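Long-range contacts in fibronectin type III domain-containing protein (Simiduia agarivorans, PDB 6P2K), which probably hydrolyses xyloglucan or a related beta-glucan as a GH74 glycoside hydrolase, this chain being its beta-propeller part: residues I116-W121 / R164-V169; G139-S144 / V154-N159; S168-Q173 / K212-S217. All coordinates share one frame; numbering follows the deposited sequence.

Interaction 1. Residues I116-W121 / R164-V169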
ATOM      1  N   ILE B 116     -23.312   7.990 -65.527  1.00 52.41           N
ATOM      2  CA  ILE B 116     -24.597   8.274 -64.905  1.00 52.28           C
ATOM      3  C   ILE B 116     -24.330   8.827 -63.513  1.00 46.71           C
ATOM      4  O   ILE B 116     -23.611   8.207 -62.720  1.00 44.55           O
ATOM      5  CB  ILE B 116     -25.490   7.021 -64.838  1.00 53.28           C
ATOM      6  CG1 ILE B 116     -25.915   6.589 -66.242  1.00 53.79           C
ATOM      7  CG2 ILE B 116     -26.700   7.274 -63.960  1.00 51.51           C
ATOM      8  CD1 ILE B 116     -26.739   5.324 -66.268  1.00 55.10           C
ATOM      9  N   ALA B 117     -24.888  10.000 -63.227  1.00 52.62           N
ATOM     10  CA  ALA B 117     -24.834  10.599 -61.900  1.00 51.11           C
ATOM     11  C   ALA B 117     -26.255  10.679 -61.367  1.00 50.01           C
ATOM     12  O   ALA B 117     -27.126  11.282 -62.002  1.00 47.97           O
ATOM     13  CB  ALA B 117     -24.182  11.983 -61.935  1.00 44.34           C
ATOM     14  N   ALA B 118     -26.488  10.068 -60.210  1.00 50.08           N
ATOM     15  CA  ALA B 118     -27.833   9.943 -59.681  1.00 51.64           C
ATOM     16  C   ALA B 118     -28.018  10.833 -58.464  1.00 48.01           C
ATOM     17  O   ALA B 118     -27.201  10.780 -57.535  1.00 46.69           O
ATOM     18  CB  ALA B 118     -28.127   8.486 -59.309  1.00 51.88           C
ATOM     19  N   PRO B 119     -29.055  11.668 -58.445  1.00 48.28           N
ATOM     20  CA  PRO B 119     -29.363  12.439 -57.236  1.00 46.67           C
ATOM     21  C   PRO B 119     -29.548  11.532 -56.029  1.00 45.08           C
ATOM     22  O   PRO B 119     -30.137  10.453 -56.121  1.00 47.90           O
ATOM     23  CB  PRO B 119     -30.665  13.156 -57.604  1.00 49.36           C
ATOM     24  CG  PRO B 119     -30.576  13.324 -59.077  1.00 49.30           C
ATOM     25  CD  PRO B 119     -29.858  12.105 -59.598  1.00 48.49           C
ATOM     26  N   GLY B 120     -29.036  11.975 -54.890  1.00 42.77           N
ATOM     27  CA  GLY B 120     -29.152  11.183 -53.681  1.00 42.87           C
ATOM     28  C   GLY B 120     -28.423  11.838 -52.532  1.00 42.46           C
ATOM     29  O   GLY B 120     -27.670  12.803 -52.705  1.00 42.78           O
ATOM     30  N   TRP B 121     -28.658  11.280 -51.339  1.00 41.31           N
ATOM     31  CA  TRP B 121     -27.991  11.796 -50.140  1.00 38.17           C
ATOM     32  C   TRP B 121     -27.864  10.747 -49.042  1.00 36.38           C
ATOM     33  O   TRP B 121     -27.772  11.130 -47.872  1.00 36.22           O
ATOM     34  CB  TRP B 121     -28.743  13.017 -49.610  1.00 41.84           C
ATOM     35  CG  TRP B 121     -30.187  12.733 -49.331  1.00 42.97           C
ATOM     36  CD1 TRP B 121     -30.725  12.318 -48.151  1.00 42.99           C
ATOM     37  CD2 TRP B 121     -31.277  12.829 -50.258  1.00 45.64           C
ATOM     38  NE1 TRP B 121     -32.084  12.157 -48.280  1.00 45.15           N
ATOM     39  CE2 TRP B 121     -32.446  12.463 -49.564  1.00 47.46           C
ATOM     40  CE3 TRP B 121     -31.377  13.193 -51.604  1.00 46.57           C
ATOM     41  CZ2 TRP B 121     -33.701  12.450 -50.172  1.00 48.93           C
ATOM     42  CZ3 TRP B 121     -32.622  13.179 -52.204  1.00 48.92           C
ATOM     43  CH2 TRP B 121     -33.767  12.811 -51.488  1.00 49.77           C
ATOM     44  N   ARG B 164     -37.335  10.882 -53.796  1.00 56.64           N
ATOM     45  CA  ARG B 164     -36.606  10.616 -55.030  1.00 57.33           C
ATOM     46  C   ARG B 164     -35.185  10.124 -54.790  1.00 54.87           C
ATOM     47  O   ARG B 164     -34.414  10.011 -55.746  1.00 50.37           O
ATOM     48  CB  ARG B 164     -36.577  11.878 -55.891  1.00 58.73           C
ATOM     49  CG  ARG B 164     -35.647  12.937 -55.338  1.00 53.35           C
ATOM     50  CD  ARG B 164     -36.068  14.348 -55.698  1.00 55.31           C
ATOM     51  NE  ARG B 164     -35.436  15.319 -54.807  1.00 57.28           N
ATOM     52  CZ  ARG B 164     -34.187  15.756 -54.943  1.00 55.87           C
ATOM     53  NH1 ARG B 164     -33.432  15.310 -55.940  1.00 56.48           N
ATOM     54  NH2 ARG B 164     -33.689  16.636 -54.084  1.00 54.58           N
ATOM     55  N   ASN B 165     -34.826   9.826 -53.542  1.00 52.41           N
ATOM     56  CA  ASN B 165     -33.464   9.422 -53.210  1.00 47.98           C
ATOM     57  C   ASN B 165     -33.072   8.161 -53.972  1.00 48.57           C
ATOM     58  O   ASN B 165     -33.748   7.133 -53.876  1.00 52.45           O
ATOM     59  CB  ASN B 165     -33.352   9.195 -51.703  1.00 47.27           C
ATOM     60  CG  ASN B 165     -31.917   9.121 -51.220  1.00 46.17           C
ATOM     61  OD1 ASN B 165     -30.976   9.284 -51.995  1.00 40.17           O
ATOM     62  ND2 ASN B 165     -31.744   8.874 -49.927  1.00 44.43           N
ATOM     63  N   VAL B 166     -31.986   8.244 -54.738  1.00 46.15           N
ATOM     64  CA  VAL B 166     -31.428   7.097 -55.446  1.00 47.02           C
ATOM     65  C   VAL B 166     -30.239   6.579 -54.652  1.00 46.44           C
ATOM     66  O   VAL B 166     -29.367   7.357 -54.241  1.00 45.07           O
ATOM     67  CB  VAL B 166     -31.013   7.463 -56.881  1.00 49.53           C
ATOM     68  CG1 VAL B 166     -30.350   6.271 -57.557  1.00 50.19           C
ATOM     69  CG2 VAL B 166     -32.221   7.927 -57.678  1.00 48.59           C
ATOM     70  N   TYR B 167     -30.197   5.266 -54.434  1.00 45.44           N
ATOM     71  CA  TYR B 167     -29.165   4.656 -53.609  1.00 41.55           C
ATOM     72  C   TYR B 167     -28.050   4.003 -54.417  1.00 40.56           C
ATOM     73  O   TYR B 167     -26.880   4.117 -54.040  1.00 39.28           O
ATOM     74  CB  TYR B 167     -29.792   3.627 -52.664  1.00 40.11           C
ATOM     75  CG  TYR B 167     -30.710   4.255 -51.640  1.00 42.21           C
ATOM     76  CD1 TYR B 167     -30.199   5.003 -50.586  1.00 40.96           C
ATOM     77  CD2 TYR B 167     -32.090   4.110 -51.730  1.00 44.92           C
ATOM     78  CE1 TYR B 167     -31.034   5.583 -49.649  1.00 42.24           C
ATOM     79  CE2 TYR B 167     -32.934   4.687 -50.796  1.00 43.39           C
ATOM     80  CZ  TYR B 167     -32.402   5.422 -49.760  1.00 41.79           C
ATOM     81  OH  TYR B 167     -33.235   5.998 -48.829  1.00 43.88           O
ATOM     82  N   SER B 168     -28.367   3.328 -55.522  1.00 41.51           N
ATOM     83  CA  SER B 168     -27.320   2.706 -56.320  1.00 44.77           C
ATOM     84  C   SER B 168     -27.714   2.683 -57.790  1.00 46.67           C
ATOM     85  O   SER B 168     -28.893   2.756 -58.149  1.00 48.06           O
ATOM     86  CB  SER B 168     -26.998   1.286 -55.827  1.00 45.75           C
ATOM     87  OG  SER B 168     -28.157   0.626 -55.354  1.00 47.47           O
ATOM     88  N   VAL B 169     -26.689   2.588 -58.636  1.00 45.51           N
ATOM     89  CA  VAL B 169     -26.817   2.522 -60.089  1.00 49.18           C
ATOM     90  C   VAL B 169     -25.780   1.519 -60.576  1.00 51.34           C
ATOM     91  O   VAL B 169     -24.578   1.728 -60.380  1.00 49.99           O
ATOM     92  CB  VAL B 169     -26.591   3.891 -60.757  1.00 47.92           C
ATOM     93  CG1 VAL B 169     -26.468   3.736 -62.264  1.00 48.76           C
ATOM     94  CG2 VAL B 169     -27.709   4.861 -60.401  1.00 48.53           C
TER
HETATM   95  O   HOH W   1     -27.396   8.734 -55.643  1.00 41.59           O

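Interaction 2. Residues G139-S144 / V154-N159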
ATOM      1  N   GLY B 139     -38.295  11.598 -59.648  1.00 68.16           N
ATOM      2  CA  GLY B 139     -37.142  10.735 -59.800  1.00 64.82           C
ATOM      3  C   GLY B 139     -36.386  11.103 -61.059  1.00 66.15           C
ATOM      4  O   GLY B 139     -36.953  11.066 -62.164  1.00 65.13           O
ATOM      5  N   GLN B 140     -35.117  11.477 -60.918  1.00 63.39           N
ATOM      6  CA  GLN B 140     -34.338  11.947 -62.051  1.00 63.97           C
ATOM      7  C   GLN B 140     -32.910  11.437 -61.943  1.00 61.93           C
ATOM      8  O   GLN B 140     -32.461  10.990 -60.886  1.00 54.40           O
ATOM      9  CB  GLN B 140     -34.355  13.477 -62.147  1.00 60.62           C
ATOM     10  CG  GLN B 140     -35.641  14.025 -62.734  1.00 68.15           C
ATOM     11  CD  GLN B 140     -35.589  15.519 -62.947  1.00 71.03           C
ATOM     12  OE1 GLN B 140     -35.044  16.255 -62.125  1.00 70.68           O
ATOM     13  NE2 GLN B 140     -36.152  15.979 -64.060  1.00 68.42           N
ATOM     14  N   VAL B 141     -32.202  11.517 -63.066  1.00 64.21           N
ATOM     15  CA  VAL B 141     -30.856  10.972 -63.202  1.00 62.20           C
ATOM     16  C   VAL B 141     -30.109  11.798 -64.240  1.00 61.74           C
ATOM     17  O   VAL B 141     -30.640  12.080 -65.318  1.00 64.73           O
ATOM     18  CB  VAL B 141     -30.892   9.480 -63.600  1.00 65.41           C
ATOM     19  CG1 VAL B 141     -29.642   9.100 -64.372  1.00 67.70           C
ATOM     20  CG2 VAL B 141     -31.043   8.597 -62.364  1.00 62.16           C
ATOM     21  N   PHE B 142     -28.882  12.196 -63.915  1.00 58.33           N
ATOM     22  CA  PHE B 142     -28.036  12.918 -64.856  1.00 54.41           C
ATOM     23  C   PHE B 142     -27.156  11.931 -65.609  1.00 58.15           C
ATOM     24  O   PHE B 142     -26.473  11.102 -64.998  1.00 54.29           O
ATOM     25  CB  PHE B 142     -27.176  13.954 -64.132  1.00 52.19           C
ATOM     26  CG  PHE B 142     -27.972  15.014 -63.430  1.00 59.09           C
ATOM     27  CD1 PHE B 142     -28.366  16.160 -64.101  1.00 61.62           C
ATOM     28  CD2 PHE B 142     -28.328  14.864 -62.100  1.00 56.93           C
ATOM     29  CE1 PHE B 142     -29.099  17.137 -63.456  1.00 61.67           C
ATOM     30  CE2 PHE B 142     -29.063  15.838 -61.451  1.00 56.84           C
ATOM     31  CZ  PHE B 142     -29.447  16.976 -62.129  1.00 59.77           C
ATOM     32  N   VAL B 143     -27.176  12.020 -66.936  1.00 56.88           N
ATOM     33  CA  VAL B 143     -26.434  11.109 -67.799  1.00 59.09           C
ATOM     34  C   VAL B 143     -25.561  11.933 -68.733  1.00 60.48           C
ATOM     35  O   VAL B 143     -25.951  13.023 -69.167  1.00 59.78           O
ATOM     36  CB  VAL B 143     -27.384  10.185 -68.593  1.00 62.78           C
ATOM     37  CG1 VAL B 143     -28.370  11.008 -69.406  1.00 67.76           C
ATOM     38  CG2 VAL B 143     -26.603   9.230 -69.486  1.00 61.20           C
ATOM     39  N   SER B 144     -24.369  11.417 -69.029  1.00 62.73           N
ATOM     40  CA  SER B 144     -23.440  12.063 -69.944  1.00 67.82           C
ATOM     41  C   SER B 144     -22.880  11.028 -70.907  1.00 71.02           C
ATOM     42  O   SER B 144     -22.511   9.923 -70.496  1.00 69.78           O
ATOM     43  CB  SER B 144     -22.292  12.747 -69.187  1.00 64.87           C
ATOM     44  OG  SER B 144     -21.097  12.735 -69.950  1.00 63.59           O
ATOM     45  N   VAL B 154     -32.552  13.087 -67.150  1.00 66.16           N
ATOM     46  CA  VAL B 154     -33.502  12.044 -67.512  1.00 68.45           C
ATOM     47  C   VAL B 154     -34.434  11.824 -66.331  1.00 73.60           C
ATOM     48  O   VAL B 154     -33.979  11.561 -65.211  1.00 64.77           O
ATOM     49  CB  VAL B 154     -32.789  10.741 -67.904  1.00 67.76           C
ATOM     50  CG1 VAL B 154     -33.804   9.627 -68.122  1.00 74.31           C
ATOM     51  CG2 VAL B 154     -31.957  10.950 -69.152  1.00 68.92           C
ATOM     52  N   THR B 155     -35.734  11.936 -66.575  1.00 70.94           N
ATOM     53  CA  THR B 155     -36.751  11.699 -65.562  1.00 71.02           C
ATOM     54  C   THR B 155     -37.256  10.268 -65.694  1.00 73.42           C
ATOM     55  O   THR B 155     -37.522   9.803 -66.807  1.00 75.78           O
ATOM     56  CB  THR B 155     -37.914  12.685 -65.714  1.00 74.07           C
ATOM     57  OG1 THR B 155     -37.437  14.027 -65.541  1.00 73.08           O
ATOM     58  CG2 THR B 155     -39.004  12.395 -64.690  1.00 74.48           C
ATOM     59  N   PHE B 156     -37.375   9.567 -64.564  1.00 70.07           N
ATOM     60  CA  PHE B 156     -37.970   8.240 -64.556  1.00 71.20           C
ATOM     61  C   PHE B 156     -39.192   8.129 -63.652  1.00 72.16           C
ATOM     62  O   PHE B 156     -39.797   7.053 -63.587  1.00 79.08           O
ATOM     63  CB  PHE B 156     -36.931   7.173 -64.169  1.00 69.11           C
ATOM     64  CG  PHE B 156     -36.288   7.384 -62.823  1.00 64.77           C
ATOM     65  CD1 PHE B 156     -36.859   6.859 -61.673  1.00 63.43           C
ATOM     66  CD2 PHE B 156     -35.095   8.078 -62.713  1.00 61.84           C
ATOM     67  CE1 PHE B 156     -36.262   7.042 -60.439  1.00 66.98           C
ATOM     68  CE2 PHE B 156     -34.493   8.264 -61.482  1.00 65.38           C
ATOM     69  CZ  PHE B 156     -35.078   7.744 -60.343  1.00 65.15           C
ATOM     70  N   ASP B 157     -39.577   9.202 -62.964  1.00 71.90           N
ATOM     71  CA  ASP B 157     -40.828   9.229 -62.217  1.00 73.47           C
ATOM     72  C   ASP B 157     -41.297  10.672 -62.124  1.00 81.93           C
ATOM     73  O   ASP B 157     -40.516  11.557 -61.759  1.00 81.17           O
ATOM     74  CB  ASP B 157     -40.668   8.618 -60.820  1.00 70.55           C
ATOM     75  CG  ASP B 157     -41.952   8.670 -60.013  1.00 72.28           C
ATOM     76  OD1 ASP B 157     -42.187   9.686 -59.326  1.00 72.00           O
ATOM     77  OD2 ASP B 157     -42.734   7.696 -60.075  1.00 82.34           O
ATOM     78  N   SER B 158     -42.568  10.903 -62.456  1.00 84.65           N
ATOM     79  CA  SER B 158     -43.104  12.254 -62.575  1.00 85.92           C
ATOM     80  C   SER B 158     -43.649  12.809 -61.268  1.00 86.66           C
ATOM     81  O   SER B 158     -43.876  14.021 -61.173  1.00 88.18           O
ATOM     82  CB  SER B 158     -44.217  12.287 -63.626  1.00 90.22           C
ATOM     83  OG  SER B 158     -43.932  11.408 -64.699  1.00 92.17           O
ATOM     84  N   ASN B 159     -43.864  11.963 -60.267  1.00 85.97           N
ATOM     85  CA  ASN B 159     -44.515  12.409 -59.046  1.00 87.76           C
ATOM     86  C   ASN B 159     -43.557  13.227 -58.188  1.00 84.86           C
ATOM     87  O   ASN B 159     -42.459  12.770 -57.852  1.00 81.10           O
ATOM     88  CB  ASN B 159     -45.032  11.208 -58.262  1.00 78.15           C
ATOM     89  CG  ASN B 159     -46.098  11.589 -57.267  1.00 83.17           C
ATOM     90  OD1 ASN B 159     -46.297  12.769 -56.979  1.00 84.73           O
ATOM     91  ND2 ASN B 159     -46.789  10.593 -56.728  1.00 83.84           N
TER

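Interaction 3. Residues S168-Q173 / K212-S217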
ATOM      1  N   SER B 168     -28.367   3.328 -55.522  1.00 41.51           N
ATOM      2  CA  SER B 168     -27.320   2.706 -56.320  1.00 44.77           C
ATOM      3  C   SER B 168     -27.714   2.683 -57.790  1.00 46.67           C
ATOM      4  O   SER B 168     -28.893   2.756 -58.149  1.00 48.06           O
ATOM      5  CB  SER B 168     -26.998   1.286 -55.827  1.00 45.75           C
ATOM      6  OG  SER B 168     -28.157   0.626 -55.354  1.00 47.47           O
ATOM      7  N   VAL B 169     -26.689   2.588 -58.636  1.00 45.51           N
ATOM      8  CA  VAL B 169     -26.817   2.522 -60.089  1.00 49.18           C
ATOM      9  C   VAL B 169     -25.780   1.519 -60.576  1.00 51.34           C
ATOM     10  O   VAL B 169     -24.578   1.728 -60.380  1.00 49.99           O
ATOM     11  CB  VAL B 169     -26.591   3.891 -60.757  1.00 47.92           C
ATOM     12  CG1 VAL B 169     -26.468   3.736 -62.264  1.00 48.76           C
ATOM     13  CG2 VAL B 169     -27.709   4.861 -60.401  1.00 48.53           C
ATOM     14  N   VAL B 170     -26.230   0.431 -61.199  1.00 52.12           N
ATOM     15  CA  VAL B 170     -25.350  -0.682 -61.534  1.00 53.90           C
ATOM     16  C   VAL B 170     -25.597  -1.123 -62.971  1.00 58.65           C
ATOM     17  O   VAL B 170     -26.741  -1.390 -63.359  1.00 59.69           O
ATOM     18  CB  VAL B 170     -25.536  -1.863 -60.561  1.00 55.33           C
ATOM     19  CG1 VAL B 170     -27.006  -2.244 -60.452  1.00 57.10           C
ATOM     20  CG2 VAL B 170     -24.691  -3.052 -60.995  1.00 55.13           C
ATOM     21  N   PHE B 171     -24.522  -1.210 -63.751  1.00 58.79           N
ATOM     22  CA  PHE B 171     -24.577  -1.701 -65.119  1.00 60.49           C
ATOM     23  C   PHE B 171     -24.507  -3.226 -65.157  1.00 61.22           C
ATOM     24  O   PHE B 171     -24.093  -3.885 -64.198  1.00 61.93           O
ATOM     25  CB  PHE B 171     -23.426  -1.128 -65.947  1.00 57.19           C
ATOM     26  CG  PHE B 171     -23.644   0.281 -66.406  1.00 55.89           C
ATOM     27  CD1 PHE B 171     -23.458   1.343 -65.538  1.00 51.52           C
ATOM     28  CD2 PHE B 171     -24.018   0.547 -67.715  1.00 57.96           C
ATOM     29  CE1 PHE B 171     -23.651   2.644 -65.962  1.00 51.44           C
ATOM     30  CE2 PHE B 171     -24.213   1.844 -68.145  1.00 56.95           C
ATOM     31  CZ  PHE B 171     -24.029   2.895 -67.267  1.00 54.47           C
ATOM     32  N   ASP B 172     -24.915  -3.783 -66.296  1.00 60.56           N
ATOM     33  CA  ASP B 172     -24.755  -5.204 -66.584  1.00 60.35           C
ATOM     34  C   ASP B 172     -23.415  -5.385 -67.287  1.00 59.09           C
ATOM     35  O   ASP B 172     -23.237  -4.935 -68.423  1.00 60.36           O
ATOM     36  CB  ASP B 172     -25.916  -5.713 -67.439  1.00 66.26           C
ATOM     37  CG  ASP B 172     -25.783  -7.187 -67.818  1.00 68.58           C
ATOM     38  OD1 ASP B 172     -24.765  -7.824 -67.475  1.00 67.70           O
ATOM     39  OD2 ASP B 172     -26.716  -7.720 -68.455  1.00 73.35           O
ATOM     40  N   GLN B 173     -22.476  -6.056 -66.618  1.00 58.13           N
ATOM     41  CA  GLN B 173     -21.142  -6.234 -67.181  1.00 61.89           C
ATOM     42  C   GLN B 173     -21.157  -7.035 -68.476  1.00 65.12           C
ATOM     43  O   GLN B 173     -20.219  -6.919 -69.271  1.00 65.78           O
ATOM     44  CB  GLN B 173     -20.226  -6.918 -66.164  1.00 62.64           C
ATOM     45  CG  GLN B 173     -19.982  -6.116 -64.895  1.00 61.91           C
ATOM     46  CD  GLN B 173     -19.214  -4.837 -65.150  1.00 60.87           C
ATOM     47  OE1 GLN B 173     -18.176  -4.847 -65.811  1.00 64.78           O
ATOM     48  NE2 GLN B 173     -19.723  -3.725 -64.630  1.00 55.01           N
ATOM     49  N   LYS B 212     -33.754   0.003 -50.934  1.00 42.33           N
ATOM     50  CA  LYS B 212     -32.608   0.587 -50.247  1.00 39.69           C
ATOM     51  C   LYS B 212     -31.295   0.090 -50.842  1.00 46.19           C
ATOM     52  O   LYS B 212     -30.346  -0.229 -50.124  1.00 42.86           O
ATOM     53  CB  LYS B 212     -32.666   0.290 -48.751  1.00 38.32           C
ATOM     54  CG  LYS B 212     -33.899   0.854 -48.066  1.00 41.50           C
ATOM     55  CD  LYS B 212     -33.971   2.368 -48.227  1.00 40.74           C
ATOM     56  CE  LYS B 212     -35.179   2.951 -47.507  1.00 43.32           C
ATOM     57  NZ  LYS B 212     -35.148   4.439 -47.485  1.00 41.81           N
ATOM     58  N   GLY B 213     -31.226   0.025 -52.157  1.00 46.52           N
ATOM     59  CA  GLY B 213     -30.024  -0.410 -52.834  1.00 42.06           C
ATOM     60  C   GLY B 213     -30.235  -1.708 -53.585  1.00 43.74           C
ATOM     61  O   GLY B 213     -31.039  -2.559 -53.196  1.00 41.18           O
ATOM     62  N   ILE B 214     -29.506  -1.858 -54.690  1.00 40.80           N
ATOM     63  CA  ILE B 214     -29.581  -3.056 -55.511  1.00 42.42           C
ATOM     64  C   ILE B 214     -28.174  -3.544 -55.811  1.00 50.37           C
ATOM     65  O   ILE B 214     -27.194  -2.803 -55.715  1.00 49.57           O
ATOM     66  CB  ILE B 214     -30.332  -2.829 -56.836  1.00 50.85           C
ATOM     67  CG1 ILE B 214     -29.638  -1.731 -57.639  1.00 45.29           C
ATOM     68  CG2 ILE B 214     -31.787  -2.493 -56.573  1.00 47.08           C
ATOM     69  CD1 ILE B 214     -30.423  -1.273 -58.816  1.00 49.24           C
ATOM     70  N   ALA B 215     -28.096  -4.813 -56.199  1.00 46.74           N
ATOM     71  CA  ALA B 215     -26.859  -5.419 -56.656  1.00 45.48           C
ATOM     72  C   ALA B 215     -27.175  -6.332 -57.828  1.00 48.77           C
ATOM     73  O   ALA B 215     -28.225  -6.979 -57.856  1.00 50.69           O
ATOM     74  CB  ALA B 215     -26.166  -6.203 -55.537  1.00 43.51           C
ATOM     75  N   LEU B 216     -26.265  -6.374 -58.795  1.00 44.98           N
ATOM     76  CA  LEU B 216     -26.446  -7.167 -60.000  1.00 47.81           C
ATOM     77  C   LEU B 216     -25.239  -8.071 -60.176  1.00 51.31           C
ATOM     78  O   LEU B 216     -24.096  -7.616 -60.063  1.00 50.32           O
ATOM     79  CB  LEU B 216     -26.624  -6.267 -61.222  1.00 50.50           C
ATOM     80  CG  LEU B 216     -26.635  -6.932 -62.595  1.00 54.71           C
ATOM     81  CD1 LEU B 216     -27.815  -7.867 -62.709  1.00 55.39           C
ATOM     82  CD2 LEU B 216     -26.693  -5.869 -63.675  1.00 54.55           C
ATOM     83  N   SER B 217     -25.495  -9.349 -60.437  1.00 50.76           N
ATOM     84  CA  SER B 217     -24.414 -10.288 -60.670  1.00 55.30           C
ATOM     85  C   SER B 217     -23.672  -9.923 -61.956  1.00 56.28           C
ATOM     86  O   SER B 217     -24.282  -9.440 -62.915  1.00 56.54           O
ATOM     87  CB  SER B 217     -24.956 -11.712 -60.763  1.00 63.12           C
ATOM     88  OG  SER B 217     -23.948 -12.620 -61.172  1.00 68.26           O
TER
HETATM   89  O   HOH W   2     -22.970  -6.993 -64.178  1.00 44.99           O

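Interaction 1. Residues I116-W121 / R164-V169
The indole of W121 lies flat against the side-chain amide of N165, the two planes only 9° apart, with N165 CG 3.7 Å above the ring plane. N165 CB makes a CH-pi contact 3.8 Å from the centroid of the six-membered ring. The R164 guanidinium is set obliquely to the indole, yet W121 CZ3 lies over one guanidinium face. This joins two blades of the beta-propeller: strand 116-119 belongs to one sheet, strand 166-169 opens the next. It borders a metal site, the W121 side chain lying about 8 Å from a zinc ion bound by D124. Outside it, W121 NE1 bonds to D125, R164 forms a salt bridge with E133, and N165 ND2 bonds to R122 O. N165 CG, anti to its backbone N (chi1 -165°), sets OD1 3.1 Å from W121 N, a hydrogen bond with the donor above the carbonyl plane. With an alanine at W121, the N165 amide and R164 guanidinium would probably each lose a covered face, and D125 its indole donor. Small A118 lets valines close in, its CB 3.6 Å from V166 CG1. V166 N donates to P119 O, and one water, 2.8 Å from both A118 O and V166 O, bridges the strands.

Interaction 2. Residues G139-S144 / V154-N159
Strands 139-144 and 154-155 run antiparallel as the outer hairpin of a propeller blade, V141 and V154 forming a hydrogen-bonded pair with V141 N to V154 O and V154 N to V141 O both 2.8 Å. Next to it Q140 and T155 are a non-hydrogen-bonded pair whose side chains make the bond instead: Q140 NE2 donates to T155 OG1 at 2.8 Å, nearly straight at 168° and with the hydroxyl in the amide plane. On the other face V141 CG2 meets F156 CE2 at 3.6 Å, while V143 CG1 touches V154 CG2. At F156 the chain turns a corner. Its chi1 of 58° swings the ring over G139, whose CA makes a CH-pi contact 3.9 Å from the centroid. Glycine suits this place because a beta carbon would run into the ring. G139 O accepts from F156 N at 2.9 Å and weakly from D157 N. D157 OD1 closes an Asx turn on N159 N and forms a salt bridge with K185; F156 meets the ring of Y188. K185 and Y188 belong to the following blade. The hairpin thus carries a polar Q140-T155 bond on one face and valine packing on the other, with the charged D157-K185 pair beyond.

Interaction 3. Residues S168-Q173 / K212-S217
This is a packing contact between two successive blades of the beta-propeller, made by the first strand of each four-stranded sheet. Strands 168-171 and 212-216 run almost parallel, 11° apart, with axes 6.5 Å apart at closest approach, and side chains rather than paired backbones fill the interface. S168 and V170 point across it, whereas V169 and F171 alternate away, as expected along a strand. The single direct hydrogen bond comes from I214 N to S168 OG, 2.9 Å long and 162° at the hydrogen. With chi1 at 35°, OG is held between its own backbone N and carbonyl carbon, where it reaches the amide and also approaches G213 CA to 3.3 Å. A small hydroxyl residue fits so close to the neighbouring backbone, and G213 adopts a positive phi at which a beta carbon would press on the preceding carbonyl oxygen.

V170 divides its branches between two partners: CG1 packs 3.9 Å from I214 CG1, and CG2 lies 3.8 Å from L216 CB. L216 carries CD2 over the backbone of F171 and D172, 3.6 Å from D172 CA, so that a branched apolar side chain covers backbone there. A water accepts from Q173 N at 2.7 Å and is placed to donate to S217 O, joining the two ends by way of solvent.

Around the contact, I214 also touches Y180 in the blade of strand 166-171 and L223 and A225 of strand 222-228 in its own, while A215 turns to P268 and V270 of strand 265-270, in the blade after.

In the fold
From the N terminus, residues 116-121 come first, but their partner is delayed: the hairpin of interaction 2 forms and closes within the 42 residues that interaction 1 spans. Interaction 2 holds together the outer strands of one blade; interaction 1 then joins that blade to the first strand of the next. Interaction 3 starts on this same strand, sharing S168 and V169, and closes a further loop of 38 residues by reaching the blade that begins with strand 210-216. None cross. The contacts also touch: A117 N probably bonds to F142 O between interactions 1 and 2, and Y167 OH to K212 NZ between 1 and 3. Strand 166-171 thus touches the blades before and after it.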